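Local coordinates for protein phosphoribosylglycinamide synthetase (Anaerococcus prevotii, PDB 4DIM) that probably works as an ATP-dependent ligase of the ATP-grasp superfamily, binding ATP and a metal ion such as manganese, at residues 209-214 / 287-292. Residues are numbered along the deposited sequence; the frame is centred on the assembly and turned at random.
Sequences FVMPHG and ELVEIN
Met211, present as selenomethionine, sends CG anti to its backbone N (chi1 -170°), stays extended through chi2 and bends at chi3 (77°), which lays SE over the helix backbone and brings CE alongside CG2 of Val289. On the helix, Asn292 also has CG opposite its own backbone N, and the side chains of Met211 and Asn292 run past each other in opposite directions. SE of Met211 lies 3.6 Å from both CB and OD1 of Asn292, so selenium touches the aliphatic stem and the amide end alike. Val289 spreads its branches between two neighbours on the strand: CG2 lies 4.0 Å from CE of Met211, and CG1 meets CZ of Phe209 at 3.8 Å, obliquely to the ring. Phe209 and Met211, two residues apart, thus present the same strand face to the helix. The segment axes approach to 10.5 Å at 112°, so helix 285-293 lies across strand 206-219, a strand of the ATP-grasp domain in the large antiparallel sheet, while helix 236-253 covers Val210 and Pro212. The rings of Tyr293 and Trp314 also meet that of Phe209. With an alanine in place of Asn292, CB would still meet SE, but the amide beside SE and CG of Met211 would be gone, and the end of Met211 would probably be freer to shift. With 223 Å² buried and no polar bond between the segments, van der Waals contact appears to account for most of their direct attraction.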
ATOM      1  N   PHE A 209     -16.185   1.751   1.952  1.00 75.11           N
ATOM      2  CA  PHE A 209     -16.062   0.424   1.385  1.00 73.23           C
ATOM      3  C   PHE A 209     -14.841  -0.322   1.915  1.00 78.06           C
ATOM      4  O   PHE A 209     -13.975   0.240   2.565  1.00 79.33           O
ATOM      5  CB  PHE A 209     -15.976   0.516  -0.162  1.00 73.03           C
ATOM      6  CG  PHE A 209     -14.729   1.199  -0.661  1.00 73.30           C
ATOM      7  CD1 PHE A 209     -13.551   0.498  -0.813  1.00 73.39           C
ATOM      8  CD2 PHE A 209     -14.744   2.539  -1.000  1.00 75.54           C
ATOM      9  CE1 PHE A 209     -12.408   1.131  -1.258  1.00 74.25           C
ATOM     10  CE2 PHE A 209     -13.590   3.172  -1.411  1.00 77.39           C
ATOM     11  CZ  PHE A 209     -12.434   2.460  -1.550  1.00 74.39           C
ATOM     12  N   VAL A 210     -14.807  -1.603   1.627  1.00 74.43           N
ATOM     13  CA  VAL A 210     -13.673  -2.485   1.816  1.00 72.74           C
ATOM     14  C   VAL A 210     -13.633  -3.303   0.528  1.00 76.47           C
ATOM     15  O   VAL A 210     -14.609  -3.979   0.181  1.00 73.68           O
ATOM     16  CB  VAL A 210     -13.657  -3.337   3.099  1.00 75.86           C
ATOM     17  CG1 VAL A 210     -12.324  -4.051   3.238  1.00 75.38           C
ATOM     18  CG2 VAL A 210     -13.900  -2.471   4.325  1.00 77.47           C
HETATM   19  N   MSE A 211     -12.554  -3.125  -0.242  1.00 73.30           N
HETATM   20  CA  MSE A 211     -12.404  -3.812  -1.507  1.00 70.81           C
HETATM   21  C   MSE A 211     -11.249  -4.820  -1.458  1.00 70.48           C
HETATM   22  O   MSE A 211     -10.110  -4.446  -1.723  1.00 67.14           O
HETATM   23  CB  MSE A 211     -12.160  -2.801  -2.636  1.00 72.05           C
HETATM   24  CG  MSE A 211     -12.243  -3.442  -4.044  1.00 76.14           C
HETATM   25 SE   MSE A 211     -11.469  -2.281  -5.380  0.82 79.94          SE
HETATM   26  CE  MSE A 211      -9.750  -2.643  -4.957  1.00 76.20           C
ATOM     27  N   PRO A 212     -11.546  -6.121  -1.270  1.00 66.63           N
ATOM     28  CA  PRO A 212     -10.481  -7.136  -1.347  1.00 66.40           C
ATOM     29  C   PRO A 212      -9.831  -7.182  -2.726  1.00 70.41           C
ATOM     30  O   PRO A 212     -10.442  -6.813  -3.715  1.00 69.68           O
ATOM     31  CB  PRO A 212     -11.221  -8.449  -1.023  1.00 68.88           C
ATOM     32  CG  PRO A 212     -12.403  -8.017  -0.237  1.00 73.40           C
ATOM     33  CD  PRO A 212     -12.818  -6.712  -0.805  1.00 68.47           C
ATOM     34  N   HIS A 213      -8.559  -7.565  -2.778  1.00 69.46           N
ATOM     35  CA  HIS A 213      -7.863  -7.655  -4.060  1.00 69.72           C
ATOM     36  C   HIS A 213      -6.745  -8.689  -4.031  1.00 74.73           C
ATOM     37  O   HIS A 213      -6.194  -9.048  -2.976  1.00 72.29           O
ATOM     38  CB  HIS A 213      -7.321  -6.291  -4.552  1.00 69.01           C
ATOM     39  CG  HIS A 213      -6.487  -5.554  -3.566  1.00 70.79           C
ATOM     40  ND1 HIS A 213      -5.149  -5.871  -3.371  1.00 71.63           N
ATOM     41  CD2 HIS A 213      -6.812  -4.498  -2.780  1.00 70.63           C
ATOM     42  CE1 HIS A 213      -4.729  -5.057  -2.423  1.00 70.06           C
ATOM     43  NE2 HIS A 213      -5.693  -4.191  -2.056  1.00 70.25           N
ATOM     44  N   GLY A 214      -6.480  -9.212  -5.210  1.00 74.68           N
ATOM     45  CA  GLY A 214      -5.471 -10.234  -5.396  1.00 76.76           C
ATOM     46  C   GLY A 214      -4.110  -9.612  -5.514  1.00 82.28           C
ATOM     47  O   GLY A 214      -3.991  -8.478  -5.976  1.00 81.80           O
ATOM     48  N   GLU A 287      -6.085   2.847  -9.275  1.00 72.96           N
ATOM     49  CA  GLU A 287      -6.615   2.582 -10.604  1.00 72.57           C
ATOM     50  C   GLU A 287      -7.557   1.365 -10.553  1.00 75.34           C
ATOM     51  O   GLU A 287      -8.588   1.410 -11.207  1.00 80.07           O
ATOM     52  CB  GLU A 287      -5.467   2.359 -11.615  1.00 74.24           C
ATOM     53  CG  GLU A 287      -4.698   3.624 -11.985  1.00 75.64           C
ATOM     54  CD  GLU A 287      -3.711   4.226 -11.003  1.00 97.82           C
ATOM     55  OE1 GLU A 287      -3.339   3.536 -10.031  1.00 87.79           O
ATOM     56  OE2 GLU A 287      -3.290   5.390 -11.218  1.00 99.91           O
ATOM     57  N   LEU A 288      -7.275   0.332  -9.740  1.00 67.38           N
ATOM     58  CA  LEU A 288      -8.201  -0.799  -9.602  1.00 67.78           C
ATOM     59  C   LEU A 288      -9.427  -0.476  -8.756  1.00 73.82           C
ATOM     60  O   LEU A 288     -10.508  -1.049  -9.011  1.00 72.43           O
ATOM     61  CB  LEU A 288      -7.518  -2.040  -9.041  1.00 67.78           C
ATOM     62  CG  LEU A 288      -6.407  -2.652  -9.922  1.00 70.85           C
ATOM     63  CD1 LEU A 288      -5.750  -3.697  -9.210  1.00 70.92           C
ATOM     64  CD2 LEU A 288      -6.936  -3.187 -11.224  1.00 74.21           C
ATOM     65  N   VAL A 289      -9.308   0.493  -7.811  1.00 72.29           N
ATOM     66  CA  VAL A 289     -10.480   0.997  -7.066  1.00 71.28           C
ATOM     67  C   VAL A 289     -11.381   1.709  -8.073  1.00 75.71           C
ATOM     68  O   VAL A 289     -12.597   1.520  -8.063  1.00 78.18           O
ATOM     69  CB  VAL A 289     -10.123   1.937  -5.891  1.00 74.22           C
ATOM     70  CG1 VAL A 289     -11.368   2.365  -5.164  1.00 75.51           C
ATOM     71  CG2 VAL A 289      -9.202   1.282  -4.892  1.00 73.76           C
ATOM     72  N   GLU A 290     -10.778   2.526  -8.944  1.00 71.85           N
ATOM     73  CA  GLU A 290     -11.500   3.301  -9.972  1.00 73.52           C
ATOM     74  C   GLU A 290     -12.241   2.355 -10.928  1.00 77.26           C
ATOM     75  O   GLU A 290     -13.442   2.495 -11.081  1.00 77.59           O
ATOM     76  CB  GLU A 290     -10.534   4.243 -10.744  1.00 75.28           C
ATOM     77  CG  GLU A 290     -10.126   5.459  -9.917  1.00 89.45           C
ATOM     78  CD  GLU A 290      -9.166   6.491 -10.495  1.00108.22           C
ATOM     79  OE1 GLU A 290      -8.343   6.148 -11.377  1.00114.96           O
ATOM     80  OE2 GLU A 290      -9.170   7.626  -9.968  1.00 94.76           O
ATOM     81  N   ILE A 291     -11.557   1.335 -11.458  1.00 73.57           N
ATOM     82  CA  ILE A 291     -12.167   0.301 -12.338  1.00 74.41           C
ATOM     83  C   ILE A 291     -13.356  -0.418 -11.634  1.00 79.58           C
ATOM     84  O   ILE A 291     -14.440  -0.510 -12.196  1.00 83.03           O
ATOM     85  CB  ILE A 291     -11.085  -0.749 -12.792  1.00 75.69           C
ATOM     86  CG1 ILE A 291     -10.148  -0.166 -13.846  1.00 75.45           C
ATOM     87  CG2 ILE A 291     -11.712  -2.024 -13.288  1.00 78.46           C
ATOM     88  CD1 ILE A 291      -8.801  -0.900 -14.024  1.00 81.14           C
ATOM     89  N   ASN A 292     -13.119  -0.943 -10.429  1.00 73.74           N
ATOM     90  CA  ASN A 292     -14.088  -1.721  -9.661  1.00 74.13           C
ATOM     91  C   ASN A 292     -15.331  -0.981  -9.267  1.00 79.52           C
ATOM     92  O   ASN A 292     -16.390  -1.594  -9.300  1.00 82.73           O
ATOM     93  CB  ASN A 292     -13.444  -2.243  -8.421  1.00 78.42           C
ATOM     94  CG  ASN A 292     -14.262  -3.149  -7.606  1.00 89.86           C
ATOM     95  OD1 ASN A 292     -14.785  -2.723  -6.599  1.00 86.40           O
ATOM     96  ND2 ASN A 292     -14.365  -4.413  -8.019  1.00 90.95           N
TER